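Local coordinates for ornithine cyclodeaminase (Methanococcus maripaludis S2, PDB 3C2Q), which catalyses the conversion of L-ornithine to L-proline with release of ammonia, using NAD(+) as cofactor, at residues G137-G142 with K275-L280; Y183-G188 with H201-Y206. All blocks are in the same frame, centred on the assembly; numbering follows the deposited sequence.

Interaction 1 (G137-G142 with K275-L280); sequences GIAIVG and KMVIML
Ile140 and Ile278 lie side by side on one face of the sheet and point the same way, CD1 of Ile140 resting 3.8 Å from CB of Ile278. With chi1 and chi2 of Ile140 both near -60°, its CG1 arm stands beside the backbone N and bends over the neighbouring strand. Its other branch, CG2, reaches diagonally to Leu280, 3.7 Å from CD1. Ile138 and selenomethionine Met276 continue this face, which helix 112-133 covers through Met123 and Ile126. On the reverse face Val141 bridges two neighbours: CG2 meets CG1 of Val277 at 3.7 Å, while CB sits against CG of selenomethionine Met279. These two strands, 138-142 and 276-280, are the parallel central pair of the Rossmann fold, the first and fourth strands in chain order, where the sheet reverses its direction of growth. Val141 also touches His285, which is expected from related proteins to bind NAD(+), at the C-terminal ends of the strands, where Rossmann folds bind the dinucleotide. The backbone bonds alternate in parallel fashion: Ala139 N to Met276 O, Ala139 O from Ile278 N, and Val141 N to Ile278 O (2.9 Å, 171° at the hydrogen), then Leu280 N to Val141 O at 2.7 Å. At the opposite end Gly137 O accepts two bonds, from Lys275 N at 2.8 Å and from Met276 N at 3.3 Å, while the lysine chain leads away.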
loop_
_atom_site.group_PDB
_atom_site.type_symbol
_atom_site.label_atom_id
_atom_site.label_comp_id
_atom_site.label_asym_id
_atom_site.label_seq_id
_atom_site.Cartn_x
_atom_site.Cartn_y
_atom_site.Cartn_z
ATOM N N GLY B 137 11.194 -30.486 -7.188
ATOM C CA GLY B 137 11.205 -29.423 -8.155
ATOM C C GLY B 137 10.409 -28.201 -7.703
ATOM O O GLY B 137 10.032 -28.078 -6.546
ATOM N N ILE B 138 10.211 -27.279 -8.628
ATOM C CA ILE B 138 9.717 -25.935 -8.301
ATOM C C ILE B 138 8.477 -25.662 -9.125
ATOM O O ILE B 138 8.463 -25.926 -10.328
ATOM C CB ILE B 138 10.781 -24.841 -8.636
ATOM C CG1 ILE B 138 12.055 -25.069 -7.811
ATOM C CG2 ILE B 138 10.171 -23.390 -8.429
ATOM C CD1 ILE B 138 13.239 -24.101 -8.125
ATOM N N ALA B 139 7.439 -25.123 -8.486
ATOM C CA ALA B 139 6.307 -24.585 -9.235
ATOM C C ALA B 139 6.279 -23.052 -9.112
ATOM O O ALA B 139 6.630 -22.495 -8.056
ATOM C CB ALA B 139 4.976 -25.175 -8.730
ATOM N N ILE B 140 5.851 -22.401 -10.188
ATOM C CA ILE B 140 5.640 -20.940 -10.213
ATOM C C ILE B 140 4.169 -20.677 -10.261
ATOM O O ILE B 140 3.417 -21.303 -11.048
ATOM C CB ILE B 140 6.285 -20.267 -11.477
ATOM C CG1 ILE B 140 7.805 -20.473 -11.516
ATOM C CG2 ILE B 140 5.898 -18.768 -11.600
ATOM C CD1 ILE B 140 8.598 -19.950 -10.295
ATOM N N VAL B 141 3.746 -19.727 -9.442
ATOM C CA VAL B 141 2.384 -19.251 -9.485
ATOM C C VAL B 141 2.519 -17.793 -9.925
ATOM O O VAL B 141 3.269 -17.037 -9.301
ATOM C CB VAL B 141 1.735 -19.370 -8.063
ATOM C CG1 VAL B 141 0.349 -18.830 -8.044
ATOM C CG2 VAL B 141 1.716 -20.840 -7.591
ATOM N N GLY B 142 1.820 -17.381 -10.983
ATOM C CA GLY B 142 2.119 -16.051 -11.511
ATOM C C GLY B 142 0.941 -15.258 -12.027
ATOM O O GLY B 142 -0.055 -15.843 -12.488
ATOM N N LYS B 275 9.053 -29.244 -4.160
ATOM C CA LYS B 275 9.923 -28.823 -3.047
ATOM C C LYS B 275 9.814 -27.316 -2.720
ATOM O O LYS B 275 10.087 -26.902 -1.601
ATOM C CB LYS B 275 11.382 -29.146 -3.361
ATOM C CG LYS B 275 11.687 -30.651 -3.376
ATOM C CD LYS B 275 11.699 -31.226 -1.982
ATOM C CE LYS B 275 13.135 -31.300 -1.452
ATOM N NZ LYS B 275 13.785 -32.647 -1.721
HETATM N N MSE B 276 9.425 -26.521 -3.707
HETATM C CA MSE B 276 9.326 -25.060 -3.540
HETATM C C MSE B 276 8.252 -24.486 -4.446
HETATM O O MSE B 276 8.079 -24.933 -5.587
HETATM C CB MSE B 276 10.663 -24.383 -3.852
HETATM C CG MSE B 276 10.660 -22.833 -3.730
HETATM SE SE MSE B 276 12.505 -22.182 -4.121
HETATM C CE MSE B 276 12.767 -20.871 -2.715
ATOM N N VAL B 277 7.542 -23.475 -3.946
ATOM C CA VAL B 277 6.557 -22.776 -4.760
ATOM C C VAL B 277 6.889 -21.292 -4.671
ATOM O O VAL B 277 7.058 -20.768 -3.573
ATOM C CB VAL B 277 5.131 -23.004 -4.286
ATOM C CG1 VAL B 277 4.154 -22.097 -5.120
ATOM C CG2 VAL B 277 4.749 -24.504 -4.424
ATOM N N ILE B 278 7.088 -20.653 -5.815
ATOM C CA ILE B 278 7.368 -19.221 -5.851
ATOM C C ILE B 278 6.163 -18.511 -6.466
ATOM O O ILE B 278 5.773 -18.805 -7.599
ATOM C CB ILE B 278 8.623 -18.873 -6.669
ATOM C CG1 ILE B 278 9.844 -19.600 -6.106
ATOM C CG2 ILE B 278 8.842 -17.330 -6.636
ATOM C CD1 ILE B 278 11.139 -19.417 -6.889
HETATM N N MSE B 279 5.569 -17.594 -5.707
HETATM C CA MSE B 279 4.346 -16.915 -6.126
HETATM C C MSE B 279 4.742 -15.518 -6.549
HETATM O O MSE B 279 5.410 -14.829 -5.769
HETATM C CB MSE B 279 3.371 -16.815 -4.953
HETATM C CG MSE B 279 2.927 -18.176 -4.442
HETATM SE SE MSE B 279 2.396 -17.984 -2.555
HETATM C CE MSE B 279 1.728 -19.855 -2.411
ATOM N N LEU B 280 4.361 -15.110 -7.773
ATOM C CA LEU B 280 4.859 -13.852 -8.359
ATOM C C LEU B 280 3.700 -12.924 -8.739
ATOM O O LEU B 280 3.004 -13.167 -9.728
ATOM C CB LEU B 280 5.702 -14.129 -9.618
ATOM C CG LEU B 280 6.926 -15.055 -9.492
ATOM C CD1 LEU B 280 7.491 -15.516 -10.848
ATOM C CD2 LEU B 280 7.972 -14.275 -8.696
#

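Interaction 2 (Y183-G188 with H201-Y206)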
loop_
_atom_site.group_PDB
_atom_site.type_symbol
_atom_site.label_atom_id
_atom_site.label_comp_id
_atom_site.label_asym_id
_atom_site.label_seq_id
_atom_site.Cartn_x
_atom_site.Cartn_y
_atom_site.Cartn_z
ATOM N N TYR B 183 3.765 -9.659 -30.660
ATOM C CA TYR B 183 3.790 -8.239 -30.980
ATOM C C TYR B 183 4.815 -7.356 -30.255
ATOM O O TYR B 183 4.921 -6.161 -30.549
ATOM C CB TYR B 183 2.393 -7.643 -30.808
ATOM C CG TYR B 183 1.358 -8.442 -31.563
ATOM C CD1 TYR B 183 1.362 -8.480 -32.968
ATOM C CD2 TYR B 183 0.415 -9.206 -30.884
ATOM C CE1 TYR B 183 0.452 -9.244 -33.653
ATOM C CE2 TYR B 183 -0.504 -9.982 -31.568
ATOM C CZ TYR B 183 -0.490 -9.987 -32.943
ATOM O OH TYR B 183 -1.403 -10.754 -33.625
ATOM N N GLY B 184 5.512 -7.914 -29.281
ATOM C CA GLY B 184 6.484 -7.112 -28.529
ATOM C C GLY B 184 5.877 -6.222 -27.429
ATOM O O GLY B 184 6.606 -5.391 -26.828
ATOM N N THR B 185 4.576 -6.393 -27.157
ATOM C CA THR B 185 3.869 -5.560 -26.150
ATOM C C THR B 185 3.113 -6.369 -25.071
ATOM O O THR B 185 2.831 -7.558 -25.241
ATOM C CB THR B 185 2.802 -4.638 -26.808
ATOM O OG1 THR B 185 1.825 -5.446 -27.478
ATOM C CG2 THR B 185 3.421 -3.693 -27.816
ATOM N N SER B 186 2.782 -5.693 -23.968
ATOM C CA SER B 186 1.815 -6.204 -23.001
ATOM C C SER B 186 0.932 -5.025 -22.693
ATOM O O SER B 186 1.435 -3.947 -22.339
ATOM C CB SER B 186 2.515 -6.695 -21.736
ATOM O OG SER B 186 1.581 -7.369 -20.880
ATOM N N LEU B 187 -0.367 -5.201 -22.905
ATOM C CA LEU B 187 -1.302 -4.092 -22.815
ATOM C C LEU B 187 -0.957 -2.994 -23.846
ATOM O O LEU B 187 -1.243 -1.801 -23.624
ATOM C CB LEU B 187 -1.250 -3.507 -21.381
ATOM C CG LEU B 187 -1.787 -4.367 -20.228
ATOM C CD1 LEU B 187 -1.585 -3.630 -18.879
ATOM C CD2 LEU B 187 -3.240 -4.658 -20.486
ATOM N N GLY B 188 -0.296 -3.379 -24.947
ATOM C CA GLY B 188 0.040 -2.393 -25.974
ATOM C C GLY B 188 1.256 -1.568 -25.655
ATOM O O GLY B 188 1.552 -0.631 -26.378
ATOM N N HIS B 201 -3.310 -1.224 -28.357
ATOM C CA HIS B 201 -4.521 -1.604 -27.609
ATOM C C HIS B 201 -5.237 -2.815 -28.216
ATOM O O HIS B 201 -6.014 -3.501 -27.527
ATOM C CB HIS B 201 -5.490 -0.414 -27.476
ATOM C CG HIS B 201 -5.886 0.176 -28.783
ATOM N ND1 HIS B 201 -7.080 -0.125 -29.398
ATOM C CD2 HIS B 201 -5.234 1.022 -29.616
ATOM C CE1 HIS B 201 -7.149 0.511 -30.554
ATOM N NE2 HIS B 201 -6.042 1.215 -30.708
ATOM N N LYS B 202 -4.948 -3.094 -29.487
ATOM C CA LYS B 202 -5.497 -4.254 -30.172
ATOM C C LYS B 202 -4.662 -5.510 -30.006
ATOM O O LYS B 202 -5.156 -6.597 -30.259
ATOM C CB LYS B 202 -5.636 -3.972 -31.683
ATOM C CG LYS B 202 -6.838 -3.089 -32.081
ATOM C CD LYS B 202 -8.146 -3.920 -32.132
ATOM C CE LYS B 202 -8.945 -3.566 -33.367
ATOM N NZ LYS B 202 -10.388 -3.940 -33.334
ATOM N N HIS B 203 -3.408 -5.399 -29.566
ATOM C CA HIS B 203 -2.552 -6.585 -29.608
ATOM C C HIS B 203 -3.051 -7.728 -28.739
ATOM O O HIS B 203 -2.871 -8.886 -29.064
ATOM C CB HIS B 203 -1.085 -6.246 -29.263
ATOM C CG HIS B 203 -0.436 -5.303 -30.235
ATOM N ND1 HIS B 203 0.804 -4.743 -30.005
ATOM C CD2 HIS B 203 -0.827 -4.868 -31.460
ATOM C CE1 HIS B 203 1.130 -3.963 -31.024
ATOM N NE2 HIS B 203 0.156 -4.020 -31.918
ATOM N N HIS B 204 -3.602 -7.400 -27.581
ATOM C CA HIS B 204 -4.073 -8.431 -26.673
ATOM C C HIS B 204 -5.184 -9.318 -27.288
ATOM O O HIS B 204 -5.071 -10.557 -27.286
ATOM C CB HIS B 204 -4.520 -7.815 -25.332
ATOM C CG HIS B 204 -4.814 -8.845 -24.312
ATOM N ND1 HIS B 204 -5.851 -8.735 -23.412
ATOM C CD2 HIS B 204 -4.218 -10.040 -24.068
ATOM C CE1 HIS B 204 -5.877 -9.814 -22.648
ATOM N NE2 HIS B 204 -4.897 -10.624 -23.024
ATOM N N ILE B 205 -6.228 -8.696 -27.828
ATOM C CA ILE B 205 -7.267 -9.476 -28.563
ATOM C C ILE B 205 -6.707 -10.168 -29.817
ATOM O O ILE B 205 -7.106 -11.304 -30.117
ATOM C CB ILE B 205 -8.556 -8.644 -28.868
ATOM C CG1 ILE B 205 -9.721 -9.511 -29.376
ATOM C CG2 ILE B 205 -8.287 -7.453 -29.791
ATOM C CD1 ILE B 205 -10.143 -10.654 -28.449
ATOM N N TYR B 206 -5.759 -9.530 -30.519
ATOM C CA TYR B 206 -5.125 -10.218 -31.658
ATOM C C TYR B 206 -4.435 -11.474 -31.174
ATOM O O TYR B 206 -4.483 -12.506 -31.843
ATOM C CB TYR B 206 -4.107 -9.365 -32.400
ATOM C CG TYR B 206 -4.619 -8.180 -33.140
ATOM C CD1 TYR B 206 -5.957 -8.087 -33.547
ATOM C CD2 TYR B 206 -3.736 -7.172 -33.514
ATOM C CE1 TYR B 206 -6.410 -7.001 -34.225
ATOM C CE2 TYR B 206 -4.167 -6.073 -34.223
ATOM C CZ TYR B 206 -5.502 -5.991 -34.582
ATOM O OH TYR B 206 -5.923 -4.878 -35.267
#
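His201 opens the second segment beside Gly188, N of His201 lying 4.3 Å from CA of Gly188, with the imidazole directed away from the contact. Two residues on, His203 is the centre of the contact. Its chi1 of -63° sets the ring beside its own backbone N, with one face to Tyr183 and its ND1 edge to Thr185. At that edge ND1 donates a hydrogen bond to Thr185 OG1 (2.8 Å), and the oxygen lies 2° out of the imidazole plane. The face receives CB of Tyr183 in a CH-pi contact, 3.8 Å from the ring centroid, and the tyrosine ring follows as an offset stack, centroids 4.8 Å apart and planes at 29°. His204 turns to the preceding helix, 171-183, stacking on His176 and bonding to Thr175 through NE2. One turn after His203, Tyr206 brings its CB to 3.3 Å from Tyr183 OH, while its ring leads away to pack on Phe26 of a second subunit. The arrangement joins the first turn of helix 203-214 to the end of helix 171-183, after which Gly184 breaks the helical backbone with positive phi, and to a beta-hairpin, strands 185-186 and 189-190, whose Leu187-Gly188 turn has type I' backbone angles. ND1 therefore carries a proton, and Thr185 OG1, bonded also to Glu179, fixes the ring's rotation and ties it to the carboxylate that holds Leu187 N and Gly188 N.

Overall arrangement
Both contacts belong to the Rossmann-fold region, and interaction 2 is nested along the chain within the loop closed by interaction 1, but they share no strand or helix. Their centres are 27 Å apart, and no atoms touch, the nearest being about 12 Å apart. Interaction 1 lies in the core, joining adjacent strands of the parallel sheet, with backbone hydrogen bonds and apolar side chains on both faces; no other chain reaches it. Interaction 2 is peripheral and partly exposed, joining the end of one helix and the short hairpin after it to the start of another. There, a single side-chain hydrogen bond and aromatic stacking take the place of backbone pairing, and a second subunit packs alongside.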